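Local coordinates for protein NAD-dependent epimerase/dehydratase (Methanobrevibacter ruminantium, PDB 6DNT) that binds NAD and UDP-N-acetylmuramic acid and, as a member of the NAD-dependent epimerase/dehydratase family, probably interconverts UDP-N-acetylglucosamine and its 4-epimer, at residues A110-V115 / P122-Q127; N128-S133 / A178-S183; K147-S152 / K255-S260. All blocks are in the same frame, centred on the assembly; numbering follows the deposited sequence. Where two conformers were deposited one is given.

Interaction 1: residues A110-V115 / P122-Q127. With NAD (nicotinamide-adenine-dinucleotide), chain B.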
loop_
_atom_site.group_PDB
_atom_site.type_symbol
_atom_site.label_atom_id
_atom_site.label_comp_id
_atom_site.label_asym_id
_atom_site.label_seq_id
_atom_site.Cartn_x
_atom_site.Cartn_y
_atom_site.Cartn_z
ATOM N N ALA A 110 4.877 2.592 16.533
ATOM C CA ALA A 110 6.270 2.469 16.112
ATOM C C ALA A 110 6.346 2.643 14.599
ATOM O O ALA A 110 5.571 2.030 13.875
ATOM C CB ALA A 110 6.876 1.121 16.529
ATOM N N ALA A 111 7.257 3.502 14.151
ATOM C CA ALA A 111 7.483 3.781 12.732
ATOM C C ALA A 111 8.722 4.641 12.623
ATOM O O ALA A 111 9.103 5.281 13.608
ATOM C CB ALA A 111 6.306 4.527 12.136
ATOM N N LEU A 112 9.354 4.641 11.452
ATOM C CA LEU A 112 10.281 5.722 11.104
ATOM C C LEU A 112 9.426 6.832 10.511
ATOM O O LEU A 112 8.964 6.752 9.368
ATOM C CB LEU A 112 11.365 5.251 10.163
ATOM C CG LEU A 112 12.357 4.248 10.757
ATOM C CD1 LEU A 112 13.371 3.853 9.712
ATOM C CD2 LEU A 112 13.046 4.799 12.001
ATOM N N ALA A 113 9.147 7.821 11.350
ATOM C CA ALA A 113 8.125 8.818 11.101
ATOM C C ALA A 113 8.789 10.040 10.493
ATOM O O ALA A 113 9.007 11.052 11.176
ATOM C CB ALA A 113 7.423 9.165 12.409
ATOM N N SER A 114 9.110 9.944 9.207
ATOM C CA SER A 114 9.683 11.075 8.483
ATOM C C SER A 114 9.449 11.015 6.982
ATOM O O SER A 114 9.863 10.070 6.307
ATOM C CB SER A 114 11.167 11.203 8.759
ATOM O OG SER A 114 11.732 12.290 8.035
ATOM N N VAL A 115 8.810 12.053 6.468
ATOM C CA VAL A 115 8.643 12.219 5.030
ATOM C C VAL A 115 10.000 12.357 4.325
ATOM O O VAL A 115 10.331 11.549 3.471
ATOM C CB VAL A 115 7.664 13.375 4.714
ATOM C CG1 VAL A 115 7.713 13.773 3.251
ATOM C CG2 VAL A 115 6.246 12.977 5.126
ATOM N N PRO A 122 14.363 4.794 1.211
ATOM C CA PRO A 122 13.058 4.137 1.072
ATOM C C PRO A 122 13.039 2.674 1.521
ATOM O O PRO A 122 12.052 2.260 2.119
ATOM C CB PRO A 122 12.735 4.292 -0.419
ATOM C CG PRO A 122 14.056 4.614 -1.093
ATOM C CD PRO A 122 14.801 5.407 -0.059
ATOM N N LEU A 123 14.111 1.922 1.292
ATOM C CA LEU A 123 14.104 0.512 1.676
ATOM C C LEU A 123 14.105 0.360 3.189
ATOM O O LEU A 123 13.332 -0.432 3.728
ATOM C CB LEU A 123 15.279 -0.244 1.061
ATOM C CG LEU A 123 15.241 -1.762 1.308
ATOM C CD1 LEU A 123 14.030 -2.372 0.622
ATOM C CD2 LEU A 123 16.531 -2.459 0.877
ATOM N N ARG A 124 14.954 1.115 3.889
ATOM C CA ARG A 124 14.967 1.046 5.357
ATOM C C ARG A 124 13.629 1.457 5.975
ATOM O O ARG A 124 13.147 0.827 6.912
ATOM C CB ARG A 124 16.094 1.898 5.951
ATOM C CG ARG A 124 16.330 1.567 7.419
ATOM C CD ARG A 124 17.648 2.113 7.917
ATOM N NE ARG A 124 17.515 3.549 8.110
ATOM C CZ ARG A 124 17.102 4.149 9.229
ATOM N NH1 ARG A 124 16.768 3.461 10.310
ATOM N NH2 ARG A 124 17.048 5.475 9.267
ATOM N N TYR A 125 13.017 2.491 5.410
ATOM C CA TYR A 125 11.685 2.910 5.836
ATOM C C TYR A 125 10.623 1.836 5.535
ATOM O O TYR A 125 9.719 1.622 6.341
ATOM C CB TYR A 125 11.326 4.278 5.248
ATOM C CG TYR A 125 11.909 5.424 6.069
ATOM C CD1 TYR A 125 13.279 5.563 6.243
ATOM C CD2 TYR A 125 11.082 6.357 6.683
ATOM C CE1 TYR A 125 13.803 6.602 7.014
ATOM C CE2 TYR A 125 11.601 7.376 7.451
ATOM C CZ TYR A 125 12.961 7.488 7.613
ATOM O OH TYR A 125 13.492 8.506 8.379
ATOM N N ASN A 126 10.750 1.155 4.400
ATOM C CA ASN A 126 9.844 0.047 4.068
ATOM C C ASN A 126 9.912 -1.089 5.114
ATOM O O ASN A 126 8.894 -1.636 5.531
ATOM C CB ASN A 126 10.183 -0.501 2.684
ATOM C CG ASN A 126 9.213 -1.580 2.231
ATOM O OD1 ASN A 126 8.071 -1.302 1.948
ATOM N ND2 ASN A 126 9.674 -2.816 2.190
ATOM N N GLN A 127 11.128 -1.435 5.515
ATOM C CA GLN A 127 11.334 -2.464 6.533
ATOM C C GLN A 127 10.648 -2.092 7.851
ATOM O O GLN A 127 9.961 -2.922 8.451
ATOM C CB GLN A 127 12.838 -2.726 6.705
ATOM C CG GLN A 127 13.422 -3.396 5.468
ATOM C CD GLN A 127 14.934 -3.322 5.345
ATOM O OE1 GLN A 127 15.536 -3.992 4.492
ATOM N NE2 GLN A 127 15.553 -2.511 6.173
HETATM P PA NAD B . 8.384 9.042 17.425
HETATM O O1A NAD B . 8.492 9.934 18.625
HETATM O O2A NAD B . 9.591 8.841 16.577
HETATM O O5B NAD B . 7.839 7.625 17.968
HETATM C C5B NAD B . 8.100 6.409 17.271
HETATM C C4B NAD B . 8.597 5.430 18.315
HETATM O O4B NAD B . 8.767 4.156 17.690
HETATM C C3B NAD B . 9.953 5.816 18.895
HETATM O O3B NAD B . 9.883 5.742 20.312
HETATM C C2B NAD B . 10.941 4.832 18.288
HETATM O O2B NAD B . 12.072 4.496 19.109
HETATM C C1B NAD B . 10.054 3.635 18.007
HETATM N N9A NAD B . 10.424 2.798 16.857
HETATM C C8A NAD B . 10.664 3.201 15.584
HETATM N N7A NAD B . 10.906 2.136 14.780
HETATM C C5A NAD B . 10.776 1.023 15.552
HETATM C C6A NAD B . 10.892 -0.428 15.341
HETATM N N6A NAD B . 11.191 -0.908 14.124
HETATM N N1A NAD B . 10.688 -1.246 16.421
HETATM C C2A NAD B . 10.389 -0.761 17.639
HETATM N N3A NAD B . 10.264 0.560 17.906
HETATM C C4A NAD B . 10.450 1.466 16.903
HETATM O O3 NAD B . 7.177 9.540 16.482
HETATM P PN NAD B . 5.745 10.087 16.880
HETATM O O1N NAD B . 5.380 9.747 18.295
HETATM O O2N NAD B . 5.629 11.512 16.410
HETATM O O5D NAD B . 4.860 9.212 15.874
HETATM C C5D NAD B . 4.095 8.108 16.372
HETATM C C4D NAD B . 3.236 7.575 15.228
HETATM O O4D NAD B . 2.341 8.603 14.796
HETATM C C3D NAD B . 4.053 7.155 14.012
HETATM O O3D NAD B . 3.472 5.993 13.393
HETATM C C2D NAD B . 3.940 8.350 13.097
HETATM O O2D NAD B . 4.157 7.999 11.736
HETATM C C1D NAD B . 2.531 8.814 13.389
HETATM N N1N NAD B . 2.256 10.218 13.066
HETATM C C2N NAD B . 2.837 11.220 13.748
HETATM C C3N NAD B . 2.552 12.547 13.443
HETATM C C7N NAD B . 3.181 13.719 14.161
HETATM O O7N NAD B . 2.859 14.851 13.819
HETATM N N7N NAD B . 4.089 13.547 15.117
HETATM C C4N NAD B . 1.633 12.800 12.420
HETATM C C5N NAD B . 1.053 11.755 11.721
HETATM C C6N NAD B . 1.392 10.460 12.057
#
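Leu-112 touches one face each of two flat groups on the helix 122-127, an aromatic ring and a guanidinium. Its CB lies over the Tyr-125 ring in a CH-pi contact, 3.7 Å from the ring centroid and 21° off the ring normal, displaced toward the rim. Farther out, the methyl CD1 rests on the Arg-124 guanidinium, 3.5 Å from NH1, and also touches the CD1/CE1 side of the tyrosine ring. CG stands beside the backbone N (chi1 -67°) and the chain runs on extended, which carries CD1 to the arginine. A leucine is long enough to span ring and guanidinium, and its C-H groups suit both faces. The aliphatic part of Arg-124 bends at chi3 (75°), bringing its end back toward the loop, and the charge is met by a salt bridge from NE to Glu-121.

Tyr-125 also reaches the backbone of the loop: its CE2 lies 3.3 Å from Leu-112 O and 3.4 Å from Ser-114 O. Its hydroxyl comes to 3.6 Å from the CB of Ser-114, the N-cap of helix 115-120, whose OG bonds Gly-117 N. Between Leu-112 and Ser-114, Ala-113 centres an inverse gamma turn. Its CB is directed away from the helix and meets the cofactor, 3.5 Å from NAD O2D, while Ala-111 O approaches the adenine at C8A, 3.3 Å away. Small alanines let the loop pass close beside the dinucleotide. Such a loop, following strand 105-108 and lying along the cofactor, belongs to the NAD-binding Rossmann fold of the extended short-chain dehydrogenase/reductases.

Interaction 2: residues N128-S133 / A178-S183. With NAD (nicotinamide-adenine-dinucleotide), chain B.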
loop_
_atom_site.group_PDB
_atom_site.type_symbol
_atom_site.label_atom_id
_atom_site.label_comp_id
_atom_site.label_asym_id
_atom_site.label_seq_id
_atom_site.Cartn_x
_atom_site.Cartn_y
_atom_site.Cartn_z
ATOM N N ASN A 128 10.796 -0.841 8.277
ATOM C CA ASN A 128 10.226 -0.395 9.553
ATOM C C ASN A 128 8.734 -0.096 9.512
ATOM O O ASN A 128 8.034 -0.255 10.527
ATOM C CB ASN A 128 10.987 0.829 10.061
ATOM C CG ASN A 128 12.337 0.462 10.620
ATOM O OD1 ASN A 128 12.443 0.152 11.805
ATOM N ND2 ASN A 128 13.359 0.405 9.768
ATOM N N ASN A 129 8.252 0.356 8.363
ATOM C CA ASN A 129 6.904 0.890 8.271
ATOM C C ASN A 129 5.899 -0.052 7.650
ATOM O O ASN A 129 4.737 0.008 8.019
ATOM C CB ASN A 129 6.904 2.234 7.565
ATOM C CG ASN A 129 7.664 3.298 8.338
ATOM O OD1 ASN A 129 7.972 3.125 9.513
ATOM N ND2 ASN A 129 7.960 4.413 7.680
ATOM N N ILE A 130 6.302 -0.855 6.682
ATOM C CA ILE A 130 5.414 -1.889 6.149
ATOM C C ILE A 130 5.743 -3.254 6.739
ATOM O O ILE A 130 4.844 -3.911 7.296
ATOM C CB ILE A 130 5.420 -1.940 4.610
ATOM C CG1 ILE A 130 4.904 -0.615 4.039
ATOM C CG2 ILE A 130 4.537 -3.105 4.135
ATOM C CD1 ILE A 130 4.842 -0.570 2.525
ATOM N N ASP A 131 6.995 -3.711 6.591
ATOM C CA ASP A 131 7.328 -5.097 6.957
ATOM C C ASP A 131 7.051 -5.347 8.445
ATOM O O ASP A 131 6.389 -6.327 8.811
ATOM C CB ASP A 131 8.775 -5.481 6.636
ATOM C CG ASP A 131 9.115 -5.409 5.161
ATOM O OD1 ASP A 131 8.213 -5.369 4.288
ATOM O OD2 ASP A 131 10.337 -5.414 4.859
ATOM N N ALA A 132 7.510 -4.442 9.300
ATOM C CA ALA A 132 7.309 -4.616 10.742
ATOM C C ALA A 132 5.843 -4.532 11.125
ATOM O O ALA A 132 5.391 -5.272 12.001
ATOM C CB ALA A 132 8.104 -3.600 11.533
ATOM N N SER A 133 5.096 -3.641 10.459
ATOM C CA SER A 133 3.674 -3.494 10.715
ATOM C C SER A 133 2.957 -4.790 10.341
ATOM O O SER A 133 2.087 -5.270 11.077
ATOM C CB SER A 133 3.098 -2.348 9.902
ATOM O OG SER A 133 3.654 -1.115 10.325
ATOM N N ALA A 178 4.480 8.296 2.878
ATOM C CA ALA A 178 3.042 8.374 2.642
ATOM C C ALA A 178 2.514 7.087 2.025
ATOM O O ALA A 178 1.435 6.622 2.409
ATOM C CB ALA A 178 2.689 9.569 1.767
ATOM N N ALA A 179 3.275 6.501 1.106
ATOM C CA ALA A 179 2.892 5.213 0.484
ATOM C C ALA A 179 2.858 4.100 1.528
ATOM O O ALA A 179 1.973 3.235 1.491
ATOM C CB ALA A 179 3.835 4.862 -0.663
ATOM N N GLN A 180 3.819 4.123 2.441
ATOM C CA GLN A 180 3.909 3.135 3.535
ATOM C C GLN A 180 2.736 3.190 4.495
ATOM O O GLN A 180 2.160 2.153 4.824
ATOM C CB GLN A 180 5.239 3.270 4.276
ATOM C CG GLN A 180 6.412 2.863 3.387
ATOM C CD GLN A 180 7.763 3.510 3.661
ATOM O OE1 GLN A 180 7.913 4.267 4.659
ATOM N NE2 GLN A 180 8.732 3.231 2.842
ATOM N N LYS A 181 2.347 4.382 4.933
ATOM C CA LYS A 181 1.166 4.502 5.784
ATOM C C LYS A 181 -0.111 4.042 5.073
ATOM O O LYS A 181 -0.923 3.308 5.648
ATOM C CB LYS A 181 1.018 5.921 6.343
ATOM C CG LYS A 181 2.095 6.288 7.344
ATOM C CD LYS A 181 2.086 5.369 8.554
ATOM C CE LYS A 181 2.933 5.884 9.697
ATOM N NZ LYS A 181 2.820 4.992 10.869
ATOM N N ALA A 182 -0.253 4.416 3.808
ATOM C CA ALA A 182 -1.381 3.958 3.012
ATOM C C ALA A 182 -1.377 2.435 2.865
ATOM O O ALA A 182 -2.435 1.799 2.975
ATOM C CB ALA A 182 -1.400 4.636 1.657
ATOM N N SER A 183 -0.198 1.856 2.623
ATOM C CA SER A 183 -0.058 0.392 2.513
ATOM C C SER A 183 -0.526 -0.306 3.785
ATOM O O SER A 183 -1.263 -1.291 3.719
ATOM C CB SER A 183 1.383 -0.018 2.193
ATOM O OG SER A 183 1.550 -1.431 2.296
HETATM P PA NAD B . 8.384 9.042 17.425
HETATM O O1A NAD B . 8.492 9.934 18.625
HETATM O O2A NAD B . 9.591 8.841 16.577
HETATM O O5B NAD B . 7.839 7.625 17.968
HETATM C C5B NAD B . 8.100 6.409 17.271
HETATM C C4B NAD B . 8.597 5.430 18.315
HETATM O O4B NAD B . 8.767 4.156 17.690
HETATM C C3B NAD B . 9.953 5.816 18.895
HETATM O O3B NAD B . 9.883 5.742 20.312
HETATM C C2B NAD B . 10.941 4.832 18.288
HETATM O O2B NAD B . 12.072 4.496 19.109
HETATM C C1B NAD B . 10.054 3.635 18.007
HETATM N N9A NAD B . 10.424 2.798 16.857
HETATM C C8A NAD B . 10.664 3.201 15.584
HETATM N N7A NAD B . 10.906 2.136 14.780
HETATM C C5A NAD B . 10.776 1.023 15.552
HETATM C C6A NAD B . 10.892 -0.428 15.341
HETATM N N6A NAD B . 11.191 -0.908 14.124
HETATM N N1A NAD B . 10.688 -1.246 16.421
HETATM C C2A NAD B . 10.389 -0.761 17.639
HETATM N N3A NAD B . 10.264 0.560 17.906
HETATM C C4A NAD B . 10.450 1.466 16.903
HETATM O O3 NAD B . 7.177 9.540 16.482
HETATM P PN NAD B . 5.745 10.087 16.880
HETATM O O1N NAD B . 5.380 9.747 18.295
HETATM O O2N NAD B . 5.629 11.512 16.410
HETATM O O5D NAD B . 4.860 9.212 15.874
HETATM C C5D NAD B . 4.095 8.108 16.372
HETATM C C4D NAD B . 3.236 7.575 15.228
HETATM O O4D NAD B . 2.341 8.603 14.796
HETATM C C3D NAD B . 4.053 7.155 14.012
HETATM O O3D NAD B . 3.472 5.993 13.393
HETATM C C2D NAD B . 3.940 8.350 13.097
HETATM O O2D NAD B . 4.157 7.999 11.736
HETATM C C1D NAD B . 2.531 8.814 13.389
HETATM N N1N NAD B . 2.256 10.218 13.066
HETATM C C2N NAD B . 2.837 11.220 13.748
HETATM C C3N NAD B . 2.552 12.547 13.443
HETATM C C7N NAD B . 3.181 13.719 14.161
HETATM O O7N NAD B . 2.859 14.851 13.819
HETATM N N7N NAD B . 4.089 13.547 15.117
HETATM C C4N NAD B . 1.633 12.800 12.420
HETATM C C5N NAD B . 1.053 11.755 11.721
HETATM C C6N NAD B . 1.392 10.460 12.057
HETATM O O HOH W 1 3.946 2.449 9.842
#
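Gln-180 lays its CB and CG against Asn-129 CB and Ile-130 CG1, with CG 3.8 Å from the isoleucine atom. The pairing joins two nearly parallel helices of the Rossmann fold, their segment axes 8.9 Å apart and 21° from parallel; on the second, Tyr-177 and Lys-181 both bind NAD, with a spacing consistent with the Tyr-x-x-x-Lys motif of short-chain dehydrogenase/reductases. Beyond CG the glutamine is extended, and its OE1 accepts a hydrogen bond from Asn-129 ND2 at 3.0 Å; the donor is tilted from the carbonyl plane, and the two amide planes stand 68° apart. Each amide uses both ends: Asn-129 OD1 takes the N-H of Leu-112, while Gln-180 NE2 bonds to Tyr-187 OH of the second subunit. Amides suit this buried place because each can donate and accept at once.

Ile-130 CD1 packs on Ser-183, at CB and OG in the conformer given. On the cofactor side, Asn-128 OD1 receives the adenine amino group N6A at 2.8 Å. Lys-181 starts away from helix 128-133; a bend at chi2 (-61°) turns it back, and NZ donates to NAD O3D, on the nicotinamide ribose, at 2.8 Å and to a water 3.0 Å away.

Interaction 3: residues K147-S152 / K255-S260; sequences KVIFSS and KANILS. With NAD (nicotinamide-adenine-dinucleotide), chain B.
Lys-147 reaches from the strand 147-152 to the helix 255-260 with the outer half of its side chain. CB points toward the helix, and CG, anti to the backbone N (chi1 -162°), continues in that direction. The chain bends at chi2 and again at chi4: CD comes to 4.1 Å and CE to 3.5 Å from Ser-260 O, and NZ donates a hydrogen bond to that same oxygen at 2.9 Å. The approach is nearly end-on to the carbonyl, with a C=O...N angle of 169°. Two further carbonyls, those of Ser-263 and Tyr-265, also accept from NZ, so the buried ammonium is held by three backbone oxygens where the helix is ending. A lysine fits here because it combines a long apolar stem with three N-H groups; the partial negative charge of a helix C-terminus would also be expected to stabilise its positive charge.

In the conformer given, the Ile-149 CG2 methyl packs against the amide oxygen of Asn-257, 3.4 Å from OD1, and against Ser-260 CB. The hydroxyl of Ser-260 turns back into its own helix and donates to Ala-256 O at 2.7 Å. The serine thereby settles its polar group while leaving its CB to the isoleucine. A water links strand and helix, donating to Ile-149 O and to Asn-257 OD1 (2.8 Å) and accepting from Ser-151 OG. Asn-257 ND2 and Ser-151 OG each bond to Tyr-204 as well. At the strand's far end Ser-152 O lies 3.2 Å from NAD C6N.

The strand is paired in parallel with 105-108 and 199-208. Helix 250-262 covers one face of this sheet, running roughly antiparallel to the strand and touching helix 47-56, while Phe-150 points away toward helix 176-195.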
loop_
_atom_site.group_PDB
_atom_site.type_symbol
_atom_site.label_atom_id
_atom_site.label_comp_id
_atom_site.label_asym_id
_atom_site.label_seq_id
_atom_site.Cartn_x
_atom_site.Cartn_y
_atom_site.Cartn_z
ATOM N N LYS A 147 -8.695 -5.490 19.117
ATOM C CA LYS A 147 -8.592 -4.354 18.205
ATOM C C LYS A 147 -7.153 -3.888 18.055
ATOM O O LYS A 147 -6.401 -3.861 19.036
ATOM C CB LYS A 147 -9.440 -3.199 18.707
ATOM C CG LYS A 147 -9.751 -2.143 17.653
ATOM C CD LYS A 147 -11.222 -2.099 17.335
ATOM C CE LYS A 147 -11.570 -0.873 16.537
ATOM N NZ LYS A 147 -12.819 -0.240 17.037
ATOM N N VAL A 148 -6.815 -3.445 16.842
ATOM C CA VAL A 148 -5.553 -2.774 16.537
ATOM C C VAL A 148 -5.858 -1.294 16.295
ATOM O O VAL A 148 -6.790 -0.995 15.549
ATOM C CB VAL A 148 -4.935 -3.353 15.253
ATOM C CG1 VAL A 148 -3.732 -2.523 14.811
ATOM C CG2 VAL A 148 -4.568 -4.823 15.440
ATOM N N ILE A 149 -5.110 -0.369 16.905
ATOM C CA ILE A 149 -5.330 1.048 16.670
ATOM C C ILE A 149 -4.034 1.491 16.006
ATOM O O ILE A 149 -2.986 1.455 16.637
ATOM C CB ILE A 149 -5.639 1.810 17.964
ATOM C CG1 ILE A 149 -6.821 1.159 18.725
ATOM C CG2 ILE A 149 -5.959 3.261 17.620
ATOM C CD1 ILE A 149 -6.444 -0.025 19.603
ATOM N N PHE A 150 -4.119 1.865 14.729
ATOM C CA PHE A 150 -2.943 2.163 13.904
ATOM C C PHE A 150 -2.793 3.667 13.675
ATOM O O PHE A 150 -3.759 4.331 13.349
ATOM C CB PHE A 150 -3.070 1.472 12.541
ATOM C CG PHE A 150 -1.962 1.816 11.587
ATOM C CD1 PHE A 150 -0.644 1.523 11.897
ATOM C CD2 PHE A 150 -2.229 2.476 10.389
ATOM C CE1 PHE A 150 0.385 1.868 11.037
ATOM C CE2 PHE A 150 -1.199 2.821 9.524
ATOM C CZ PHE A 150 0.103 2.518 9.841
ATOM N N SER A 151 -1.568 4.167 13.836
ATOM C CA SER A 151 -1.235 5.570 13.616
ATOM C C SER A 151 -0.889 5.790 12.146
ATOM O O SER A 151 0.184 5.416 11.700
ATOM C CB SER A 151 -0.028 5.966 14.472
ATOM O OG SER A 151 -0.360 5.924 15.835
ATOM N N SER A 152 -1.824 6.366 11.407
ATOM C CA SER A 152 -1.608 6.772 10.019
ATOM C C SER A 152 -1.414 8.281 9.988
ATOM O O SER A 152 -1.156 8.890 11.030
ATOM C CB SER A 152 -2.779 6.329 9.144
ATOM O OG SER A 152 -2.456 6.524 7.788
ATOM N N LYS A 255 -6.300 10.492 23.551
ATOM C CA LYS A 255 -7.733 10.244 23.785
ATOM C C LYS A 255 -8.404 9.525 22.607
ATOM O O LYS A 255 -9.146 8.549 22.796
ATOM C CB LYS A 255 -8.486 11.546 24.077
ATOM C CG LYS A 255 -8.326 12.046 25.501
ATOM C CD LYS A 255 -9.241 13.240 25.772
ATOM C CE LYS A 255 -8.875 13.945 27.074
ATOM N NZ LYS A 255 -9.813 15.073 27.356
ATOM N N ALA A 256 -8.137 9.999 21.391
ATOM C CA ALA A 256 -8.688 9.377 20.181
ATOM C C ALA A 256 -8.261 7.918 20.051
ATOM O O ALA A 256 -9.049 7.083 19.629
ATOM C CB ALA A 256 -8.284 10.168 18.937
ATOM N N ASN A 257 -7.014 7.622 20.412
ATOM C CA ASN A 257 -6.529 6.247 20.383
ATOM C C ASN A 257 -7.347 5.365 21.320
ATOM O O ASN A 257 -7.817 4.287 20.934
ATOM C CB ASN A 257 -5.045 6.177 20.764
ATOM C CG ASN A 257 -4.138 6.239 19.561
ATOM O OD1 ASN A 257 -3.669 5.213 19.093
ATOM N ND2 ASN A 257 -3.902 7.439 19.043
ATOM N N ILE A 258 -7.540 5.851 22.540
ATOM C CA ILE A 258 -8.199 5.067 23.587
ATOM C C ILE A 258 -9.679 4.879 23.270
ATOM O O ILE A 258 -10.197 3.761 23.393
ATOM C CB ILE A 258 -7.972 5.700 24.971
ATOM C CG1 ILE A 258 -6.474 5.614 25.306
ATOM C CG2 ILE A 258 -8.789 4.981 26.039
ATOM C CD1 ILE A 258 -6.027 6.480 26.461
ATOM N N LEU A 259 -10.340 5.940 22.831
ATOM C CA LEU A 259 -11.729 5.852 22.378
ATOM C C LEU A 259 -11.907 4.911 21.176
ATOM O O LEU A 259 -12.911 4.194 21.098
ATOM C CB LEU A 259 -12.287 7.242 22.065
ATOM C CG LEU A 259 -12.523 8.130 23.291
ATOM C CD1 LEU A 259 -12.782 9.567 22.885
ATOM C CD2 LEU A 259 -13.686 7.603 24.121
ATOM N N SER A 260 -10.935 4.886 20.260
ATOM C CA SER A 260 -10.990 3.989 19.103
ATOM C C SER A 260 -10.922 2.515 19.517
ATOM O O SER A 260 -11.586 1.649 18.912
ATOM C CB SER A 260 -9.850 4.281 18.125
ATOM O OG SER A 260 -9.989 5.570 17.574
HETATM P PA NAD B . 8.384 9.042 17.425
HETATM O O1A NAD B . 8.492 9.934 18.625
HETATM O O2A NAD B . 9.591 8.841 16.577
HETATM O O5B NAD B . 7.839 7.625 17.968
HETATM C C5B NAD B . 8.100 6.409 17.271
HETATM C C4B NAD B . 8.597 5.430 18.315
HETATM O O4B NAD B . 8.767 4.156 17.690
HETATM C C3B NAD B . 9.953 5.816 18.895
HETATM O O3B NAD B . 9.883 5.742 20.312
HETATM C C2B NAD B . 10.941 4.832 18.288
HETATM O O2B NAD B . 12.072 4.496 19.109
HETATM C C1B NAD B . 10.054 3.635 18.007
HETATM N N9A NAD B . 10.424 2.798 16.857
HETATM C C8A NAD B . 10.664 3.201 15.584
HETATM N N7A NAD B . 10.906 2.136 14.780
HETATM C C5A NAD B . 10.776 1.023 15.552
HETATM C C6A NAD B . 10.892 -0.428 15.341
HETATM N N6A NAD B . 11.191 -0.908 14.124
HETATM N N1A NAD B . 10.688 -1.246 16.421
HETATM C C2A NAD B . 10.389 -0.761 17.639
HETATM N N3A NAD B . 10.264 0.560 17.906
HETATM C C4A NAD B . 10.450 1.466 16.903
HETATM O O3 NAD B . 7.177 9.540 16.482
HETATM P PN NAD B . 5.745 10.087 16.880
HETATM O O1N NAD B . 5.380 9.747 18.295
HETATM O O2N NAD B . 5.629 11.512 16.410
HETATM O O5D NAD B . 4.860 9.212 15.874
HETATM C C5D NAD B . 4.095 8.108 16.372
HETATM C C4D NAD B . 3.236 7.575 15.228
HETATM O O4D NAD B . 2.341 8.603 14.796
HETATM C C3D NAD B . 4.053 7.155 14.012
HETATM O O3D NAD B . 3.472 5.993 13.393
HETATM C C2D NAD B . 3.940 8.350 13.097
HETATM O O2D NAD B . 4.157 7.999 11.736
HETATM C C1D NAD B . 2.531 8.814 13.389
HETATM N N1N NAD B . 2.256 10.218 13.066
HETATM C C2N NAD B . 2.837 11.220 13.748
HETATM C C3N NAD B . 2.552 12.547 13.443
HETATM C C7N NAD B . 3.181 13.719 14.161
HETATM O O7N NAD B . 2.859 14.851 13.819
HETATM N N7N NAD B . 4.089 13.547 15.117
HETATM C C4N NAD B . 1.633 12.800 12.420
HETATM C C5N NAD B . 1.053 11.755 11.721
HETATM C C6N NAD B . 1.392 10.460 12.057
HETATM O O HOH W 2 -1.918 4.069 17.191
#

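The three contacts are spread around the NAD-binding Rossmann sheet, and all touch the cofactor. Interactions 1 and 2 share helix 122-142 and are neighbours, their centres about 7 Å apart; both also reach the second subunit. Interaction 3 lies farther off, its centre about 20 Å from that of interaction 1 and 17 Å from that of interaction 2. Along the chain, interaction 1 closes before the others open, whereas interactions 2 and 3 alternate their segments, strand 147-153 falling between helices 122-142 and 176-195. Lys-181 of interaction 2 bonds to Ser-151 O of interaction 3. Thus the dimer-facing helix pair and strand 147-153 meet at the NAD site, while helix 250-262 packs on the sheet.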